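Local coordinates for protein putative metallopeptidase (Shewanella baltica OS155, PDB 3IEH) that binds a zinc ion and is probably a metallocarboxypeptidase-like hydrolase of the peptidase M14 family, at residues F28-L39 and P83-S94. Residues are numbered along the deposited sequence; the frame is centred on the assembly and turned at random. Where two conformers were deposited one is given.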
loop_
_atom_site.group_PDB
_atom_site.type_symbol
_atom_site.label_atom_id
_atom_site.label_comp_id
_atom_site.label_asym_id
_atom_site.label_seq_id
_atom_site.Cartn_x
_atom_site.Cartn_y
_atom_site.Cartn_z
ATOM N N PHE A 28 1.616 -7.201 -15.507
ATOM C CA PHE A 28 1.961 -6.893 -14.117
ATOM C C PHE A 28 2.513 -8.122 -13.406
ATOM O O PHE A 28 3.606 -8.087 -12.831
ATOM C CB PHE A 28 0.754 -6.317 -13.326
ATOM C CG PHE A 28 1.047 -6.104 -11.869
ATOM C CD1 PHE A 28 1.707 -4.978 -11.444
ATOM C CD2 PHE A 28 0.723 -7.061 -10.947
ATOM C CE1 PHE A 28 2.012 -4.802 -10.125
ATOM C CE2 PHE A 28 1.041 -6.895 -9.636
ATOM C CZ PHE A 28 1.699 -5.773 -9.223
ATOM N N TYR A 29 1.773 -9.211 -13.468
ATOM C CA TYR A 29 2.185 -10.453 -12.810
ATOM C C TYR A 29 3.434 -11.122 -13.388
ATOM O O TYR A 29 4.191 -11.744 -12.647
ATOM C CB TYR A 29 1.051 -11.467 -12.829
ATOM C CG TYR A 29 -0.059 -11.178 -11.851
ATOM C CD1 TYR A 29 0.206 -10.919 -10.516
ATOM C CD2 TYR A 29 -1.380 -11.209 -12.255
ATOM C CE1 TYR A 29 -0.835 -10.689 -9.608
ATOM C CE2 TYR A 29 -2.405 -10.990 -11.370
ATOM C CZ TYR A 29 -2.135 -10.724 -10.049
ATOM O OH TYR A 29 -3.191 -10.491 -9.185
ATOM N N LEU A 30 3.609 -11.042 -14.704
ATOM C CA LEU A 30 4.814 -11.556 -15.375
ATOM C C LEU A 30 6.058 -10.875 -14.809
ATOM O O LEU A 30 7.011 -11.541 -14.460
ATOM C CB LEU A 30 4.715 -11.317 -16.889
ATOM C CG LEU A 30 5.942 -11.629 -17.744
ATOM C CD1 LEU A 30 6.393 -13.069 -17.538
ATOM C CD2 LEU A 30 5.659 -11.382 -19.224
ATOM N N LEU A 31 6.038 -9.544 -14.713
ATOM C CA LEU A 31 7.162 -8.797 -14.151
ATOM C C LEU A 31 7.247 -9.028 -12.627
ATOM O O LEU A 31 8.332 -9.074 -12.059
ATOM C CB LEU A 31 7.047 -7.292 -14.443
ATOM C CG LEU A 31 6.913 -6.809 -15.903
ATOM C CD1 LEU A 31 6.670 -5.306 -15.939
ATOM C CD2 LEU A 31 8.112 -7.183 -16.811
ATOM N N LEU A 32 6.110 -9.171 -11.962
ATOM C CA LEU A 32 6.124 -9.392 -10.542
ATOM C C LEU A 32 6.816 -10.721 -10.240
ATOM O O LEU A 32 7.706 -10.775 -9.420
ATOM C CB LEU A 32 4.701 -9.392 -9.963
ATOM C CG LEU A 32 4.636 -9.500 -8.435
ATOM C CD1 LEU A 32 5.324 -8.290 -7.786
ATOM C CD2 LEU A 32 3.197 -9.627 -7.964
ATOM N N GLU A 33 6.379 -11.784 -10.901
ATOM C CA GLU A 33 7.009 -13.079 -10.768
ATOM C C GLU A 33 8.521 -12.965 -11.028
ATOM O O GLU A 33 9.310 -13.460 -10.211
ATOM C CB GLU A 33 6.380 -14.124 -11.707
ATOM C CG GLU A 33 4.923 -14.489 -11.387
ATOM N N GLN A 34 8.929 -12.306 -12.119
ATOM C CA GLN A 34 10.361 -12.257 -12.434
ATOM C C GLN A 34 11.142 -11.584 -11.311
ATOM O O GLN A 34 12.171 -12.093 -10.883
ATOM C CB GLN A 34 10.655 -11.608 -13.792
ATOM C CG GLN A 34 10.279 -12.483 -15.024
ATOM N N GLU A 35 10.633 -10.468 -10.806
ATOM C CA GLU A 35 11.306 -9.752 -9.719
ATOM C C GLU A 35 11.331 -10.530 -8.398
ATOM O O GLU A 35 12.337 -10.513 -7.707
ATOM C CB GLU A 35 10.719 -8.344 -9.525
ATOM C CG GLU A 35 11.032 -7.416 -10.675
ATOM C CD GLU A 35 12.537 -7.317 -10.954
ATOM O OE1 GLU A 35 13.317 -7.321 -9.987
ATOM O OE2 GLU A 35 12.958 -7.240 -12.130
HETATM N N MSE A 36 10.243 -11.228 -8.081
HETATM C CA MSE A 36 10.135 -12.039 -6.867
HETATM C C MSE A 36 11.079 -13.226 -6.908
HETATM O O MSE A 36 11.661 -13.575 -5.883
HETATM C CB MSE A 36 8.707 -12.587 -6.706
HETATM C CG MSE A 36 7.601 -11.566 -6.506
HETATM SE SE MSE A 36 7.790 -10.508 -4.898
HETATM C CE MSE A 36 9.326 -9.501 -5.415
ATOM N N THR A 37 11.190 -13.858 -8.087
ATOM C CA THR A 37 12.051 -15.028 -8.290
ATOM C C THR A 37 13.521 -14.614 -8.255
ATOM O O THR A 37 14.339 -15.320 -7.679
ATOM C CB THR A 37 11.745 -15.773 -9.622
ATOM O OG1 THR A 37 10.395 -16.236 -9.612
ATOM C CG2 THR A 37 12.645 -17.000 -9.794
ATOM N N ARG A 38 13.842 -13.461 -8.849
ATOM C CA ARG A 38 15.196 -12.935 -8.824
ATOM C C ARG A 38 15.582 -12.556 -7.390
ATOM O O ARG A 38 16.719 -12.696 -7.019
ATOM C CB ARG A 38 15.314 -11.711 -9.745
ATOM C CG ARG A 38 16.619 -10.905 -9.574
ATOM C CD ARG A 38 16.729 -9.715 -10.537
ATOM N NE ARG A 38 15.925 -8.552 -10.103
ATOM C CZ ARG A 38 16.251 -7.726 -9.103
ATOM N NH1 ARG A 38 17.351 -7.909 -8.377
ATOM N NH2 ARG A 38 15.469 -6.699 -8.812
ATOM N N LEU A 39 14.639 -12.058 -6.593
ATOM C CA LEU A 39 14.959 -11.656 -5.230
ATOM C C LEU A 39 14.950 -12.816 -4.222
ATOM O O LEU A 39 15.427 -12.666 -3.111
ATOM C CB LEU A 39 14.024 -10.530 -4.764
ATOM C CG LEU A 39 14.254 -9.201 -5.476
ATOM C CD1 LEU A 39 12.987 -8.330 -5.302
ATOM C CD2 LEU A 39 15.558 -8.481 -4.975
ATOM N N PRO A 83 0.838 -0.401 -7.126
ATOM C CA PRO A 83 1.388 -1.664 -7.624
ATOM C C PRO A 83 2.524 -1.495 -8.637
ATOM O O PRO A 83 3.595 -2.107 -8.461
ATOM C CB PRO A 83 0.196 -2.312 -8.312
ATOM C CG PRO A 83 -1.032 -1.757 -7.550
ATOM C CD PRO A 83 -0.642 -0.376 -7.153
ATOM N N TRP A 84 2.325 -0.675 -9.682
ATOM C CA TRP A 84 3.399 -0.470 -10.694
ATOM C C TRP A 84 4.602 0.233 -10.066
ATOM O O TRP A 84 5.765 -0.018 -10.430
ATOM C CB TRP A 84 2.909 0.279 -11.943
ATOM C CG TRP A 84 1.911 -0.506 -12.774
ATOM C CD1 TRP A 84 0.559 -0.350 -12.787
ATOM C CD2 TRP A 84 2.190 -1.575 -13.694
ATOM N NE1 TRP A 84 -0.022 -1.239 -13.664
ATOM C CE2 TRP A 84 0.963 -1.999 -14.234
ATOM C CE3 TRP A 84 3.358 -2.190 -14.135
ATOM C CZ2 TRP A 84 0.873 -3.032 -15.170
ATOM C CZ3 TRP A 84 3.263 -3.217 -15.075
ATOM C CH2 TRP A 84 2.035 -3.637 -15.561
ATOM N N GLY A 85 4.315 1.118 -9.117
ATOM C CA GLY A 85 5.356 1.753 -8.323
ATOM C C GLY A 85 6.166 0.729 -7.556
ATOM O O GLY A 85 7.378 0.865 -7.437
ATOM N N LEU A 86 5.504 -0.303 -7.044
ATOM C CA LEU A 86 6.204 -1.389 -6.332
ATOM C C LEU A 86 7.085 -2.168 -7.292
ATOM O O LEU A 86 8.200 -2.538 -6.934
ATOM C CB LEU A 86 5.235 -2.331 -5.613
ATOM C CG LEU A 86 5.849 -3.356 -4.652
ATOM C CD1 LEU A 86 6.990 -2.783 -3.785
ATOM C CD2 LEU A 86 4.755 -3.944 -3.753
ATOM N N LEU A 87 6.601 -2.399 -8.512
ATOM C CA LEU A 87 7.413 -3.096 -9.500
ATOM C C LEU A 87 8.652 -2.278 -9.818
ATOM O O LEU A 87 9.731 -2.822 -9.954
ATOM C CB LEU A 87 6.652 -3.369 -10.815
ATOM C CG LEU A 87 5.786 -4.628 -10.886
ATOM C CD1 LEU A 87 5.045 -4.711 -12.268
ATOM C CD2 LEU A 87 6.659 -5.876 -10.658
ATOM N N HIS A 88 8.485 -0.970 -9.971
ATOM C CA HIS A 88 9.596 -0.109 -10.272
ATOM C C HIS A 88 10.663 -0.221 -9.184
ATOM O O HIS A 88 11.849 -0.432 -9.464
ATOM C CB HIS A 88 9.152 1.334 -10.383
ATOM C CG HIS A 88 10.281 2.247 -10.689
ATOM N ND1 HIS A 88 11.055 2.819 -9.702
ATOM C CD2 HIS A 88 10.835 2.608 -11.868
ATOM C CE1 HIS A 88 12.012 3.533 -10.263
ATOM N NE2 HIS A 88 11.898 3.426 -11.577
ATOM N N PHE A 89 10.211 -0.089 -7.948
ATOM C CA PHE A 89 11.072 -0.190 -6.784
ATOM C C PHE A 89 11.839 -1.512 -6.721
ATOM O O PHE A 89 13.021 -1.524 -6.401
ATOM C CB PHE A 89 10.221 -0.016 -5.534
ATOM C CG PHE A 89 10.884 -0.449 -4.283
ATOM C CD1 PHE A 89 11.716 0.423 -3.583
ATOM C CD2 PHE A 89 10.645 -1.715 -3.766
ATOM C CE1 PHE A 89 12.301 0.040 -2.404
ATOM C CE2 PHE A 89 11.237 -2.117 -2.586
ATOM C CZ PHE A 89 12.078 -1.238 -1.902
ATOM N N LEU A 90 11.163 -2.619 -7.018
ATOM C CA LEU A 90 11.787 -3.929 -6.959
ATOM C C LEU A 90 12.815 -4.095 -8.052
ATOM O O LEU A 90 13.853 -4.722 -7.831
ATOM C CB LEU A 90 10.756 -5.051 -7.075
ATOM C CG LEU A 90 9.826 -5.130 -5.869
ATOM C CD1 LEU A 90 8.652 -6.090 -6.161
ATOM C CD2 LEU A 90 10.604 -5.489 -4.590
ATOM N N SER A 91 12.525 -3.542 -9.225
ATOM C CA SER A 91 13.430 -3.645 -10.356
ATOM C C SER A 91 14.761 -3.004 -9.977
ATOM O O SER A 91 15.810 -3.437 -10.421
ATOM C CB SER A 91 12.843 -2.994 -11.607
ATOM O OG SER A 91 12.890 -1.587 -11.511
ATOM N N GLU A 92 14.707 -2.000 -9.113
ATOM C CA GLU A 92 15.903 -1.328 -8.655
ATOM C C GLU A 92 16.524 -1.930 -7.384
ATOM O O GLU A 92 17.497 -1.369 -6.866
ATOM C CB GLU A 92 15.610 0.156 -8.451
ATOM C CG GLU A 92 15.314 0.896 -9.758
ATOM C CD GLU A 92 15.230 2.416 -9.586
ATOM O OE1 GLU A 92 14.818 2.885 -8.492
ATOM O OE2 GLU A 92 15.567 3.138 -10.560
ATOM N N ALA A 93 16.007 -3.066 -6.909
ATOM C CA ALA A 93 16.479 -3.687 -5.676
ATOM C C ALA A 93 17.292 -4.949 -5.894
ATOM O O ALA A 93 17.114 -5.640 -6.892
ATOM C CB ALA A 93 15.302 -4.016 -4.801
ATOM N N SER A 94 18.161 -5.259 -4.924
ATOM C CA SER A 94 18.926 -6.526 -4.909
ATOM C C SER A 94 18.609 -7.294 -3.635
ATOM O O SER A 94 18.080 -6.725 -2.679
ATOM C CB SER A 94 20.435 -6.284 -4.974
ATOM O OG SER A 94 20.922 -5.783 -3.747
#
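CG of Phe28, anti to the backbone N (chi1 175°), sets CD1 over the centre of one Trp84 face. The two rings form a T-shaped stack, planes at 84°, centroids 5.3 Å apart; Phe28 CE1 also reaches Pro83 CB at 3.6 Å. Trp84 NE1 is hydrogen-bonded to Ser22 O. The contact joins two roughly parallel helices of the M14 domain (34°) through an apolar seam, aromatic toward the zinc-site side. Next along the helices, the Leu87 methyls part: CD1 meets Phe28 and CB of Leu31, while CD2 rests on the backbone of Leu32, 3.6 Å from its CA. Leu90 is a knob in the hole formed by Leu32, Glu35, Met36 and Leu39, its CD1 3.6 Å from CE of selenomethionine Met36. At the far end Arg38, bent at chi3, turns its guanidinium so that NH1 and NH2 grip Ala93 O end-on, each at 2.7 Å. NE and NH2 hold Glu35 OE1 side-on in an intrahelical salt bridge. Were Glu35 an alanine, the Arg38 charge would lose its carboxylate partner and its guanidinium would probably be freer to swing off Ala93 O. By taking two donors of Arg38, Glu35 OE1 probably fixes the rotation of the guanidinium, which leaves NH1 and NH2 aimed at Ala93 O, a polar grip on the chain leaving helix 83-91 that closes an otherwise apolar seam.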